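Local coordinates for Cag38821 (Sulfolobus islandicus rod-shaped virus 1, PDB 2X48), which is of unknown function but folds as a small beta-hairpin and helix-turn-helix protein, which suggests that it may bind DNA, at residues Q35-A38 and N39-V43. Numbering follows the deposited sequence.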
loop_
_atom_site.group_PDB
_atom_site.type_symbol
_atom_site.label_atom_id
_atom_site.label_comp_id
_atom_site.label_asym_id
_atom_site.label_seq_id
_atom_site.Cartn_x
_atom_site.Cartn_y
_atom_site.Cartn_z
ATOM N N GLN A 35 8.173 -0.130 -6.213
ATOM C CA GLN A 35 8.940 -1.203 -5.572
ATOM C C GLN A 35 8.701 -1.163 -4.058
ATOM O O GLN A 35 8.419 -2.191 -3.438
ATOM C CB GLN A 35 10.434 -1.085 -5.941
ATOM C CG GLN A 35 11.436 -1.864 -5.063
ATOM C CD GLN A 35 11.345 -3.385 -5.211
ATOM O OE1 GLN A 35 12.324 -4.039 -5.605
ATOM N NE2 GLN A 35 10.173 -3.961 -4.873
ATOM N N GLN A 36 8.776 0.036 -3.489
ATOM C CA GLN A 36 8.658 0.231 -2.052
ATOM C C GLN A 36 7.230 0.026 -1.544
ATOM O O GLN A 36 7.036 -0.423 -0.420
ATOM C CB GLN A 36 9.165 1.629 -1.658
ATOM C CG GLN A 36 10.695 1.784 -1.691
ATOM C CD GLN A 36 11.169 3.235 -1.714
ATOM O OE1 GLN A 36 10.375 4.166 -1.692
ATOM N NE2 GLN A 36 12.473 3.423 -1.759
ATOM N N ILE A 37 6.232 0.367 -2.353
ATOM C CA ILE A 37 4.829 0.142 -1.973
ATOM C C ILE A 37 4.510 -1.356 -1.967
ATOM O O ILE A 37 3.810 -1.840 -1.087
ATOM C CB ILE A 37 3.837 0.915 -2.892
ATOM C CG1 ILE A 37 3.975 2.417 -2.651
ATOM C CG2 ILE A 37 2.403 0.509 -2.598
ATOM C CD1 ILE A 37 3.293 3.273 -3.679
ATOM N N ALA A 38 5.067 -2.081 -2.934
ATOM C CA ALA A 38 4.851 -3.512 -3.063
ATOM C C ALA A 38 5.412 -4.285 -1.869
ATOM O O ALA A 38 4.765 -5.198 -1.357
ATOM C CB ALA A 38 5.468 -4.012 -4.358
ATOM N N ASN A 39 6.614 -3.932 -1.430
ATOM C CA ASN A 39 7.194 -4.575 -0.255
ATOM C C ASN A 39 6.445 -4.227 1.018
ATOM O O ASN A 39 6.281 -5.081 1.885
ATOM C CB ASN A 39 8.683 -4.238 -0.106
ATOM C CG ASN A 39 9.560 -5.130 -0.961
ATOM O OD1 ASN A 39 9.832 -4.809 -2.119
ATOM N ND2 ASN A 39 9.976 -6.279 -0.410
ATOM N N ALA A 40 5.992 -2.982 1.129
ATOM C CA ALA A 40 5.285 -2.533 2.327
ATOM C C ALA A 40 3.945 -3.256 2.524
ATOM O O ALA A 40 3.553 -3.529 3.661
ATOM C CB ALA A 40 5.072 -1.029 2.284
ATOM N N LEU A 41 3.272 -3.569 1.414
ATOM C CA LEU A 41 1.923 -4.151 1.420
ATOM C C LEU A 41 1.902 -5.675 1.207
ATOM O O LEU A 41 0.880 -6.331 1.448
ATOM C CB LEU A 41 1.058 -3.491 0.331
ATOM C CG LEU A 41 0.862 -1.969 0.346
ATOM C CD1 LEU A 41 -0.150 -1.559 -0.702
ATOM C CD2 LEU A 41 0.422 -1.487 1.701
ATOM N N GLY A 42 3.012 -6.238 0.740
ATOM C CA GLY A 42 3.097 -7.680 0.522
ATOM C C GLY A 42 2.397 -8.140 -0.741
ATOM O O GLY A 42 1.907 -9.272 -0.816
ATOM N N VAL A 43 2.360 -7.257 -1.733
ATOM C CA VAL A 43 1.838 -7.576 -3.058
ATOM C C VAL A 43 2.930 -7.369 -4.112
ATOM O O VAL A 43 4.059 -6.993 -3.787
ATOM C CB VAL A 43 0.593 -6.723 -3.403
ATOM C CG1 VAL A 43 -0.509 -6.970 -2.389
ATOM C CG2 VAL A 43 0.948 -5.241 -3.477
#
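The carbonyl oxygen of A38 takes hydrogen bonds from both G42 and V43, the two N-H groups of the turn that follows helix 34-41, the first helix of a helix-turn-helix whose second is helix 45-52. The helix ends at L41, and G42 then turns to positive phi. Before that point the regular i to i+4 pattern holds, each of N39, A40 and L41 donating to the carbonyl four residues back, as in N39 N to Q35 O at 3.2 Å. At the end, G42 N reaches A38 O at 2.9 Å with a bent N-H...O angle of 131°. V43 N approaches the same oxygen in the carbonyl plane, 3.2 Å away. This six-to-one bond and the positive-phi glycine are those of a Schellman motif, but G42 N bonds to A38 O rather than to N39 O, making the end only Schellman-like. G42 suits the turn because its phi of 77° is a conformation glycine adopts readily. The turn brings V43 round to the side of A38, and both side chains meet V48 of helix 45-52; the short methyl of A38 suits this close junction between helices. Outside the turn, the carbonyl of L41 accepts from K3 NZ, while at the start of the helix Q36 N donates to T33 OG1. Q35 and N39, both exposed, stand one turn apart on the helix surface. On the buried side, I37 and L41 lie alongside each other, apolar chains suited to that face: I37 touches L27 of helix 17-29 and V48, and L41 touches L20, V23 and A24. The branched I37 turns CG2 anti to its own backbone nitrogen, which sets that methyl 3.8 Å from L41 CD1.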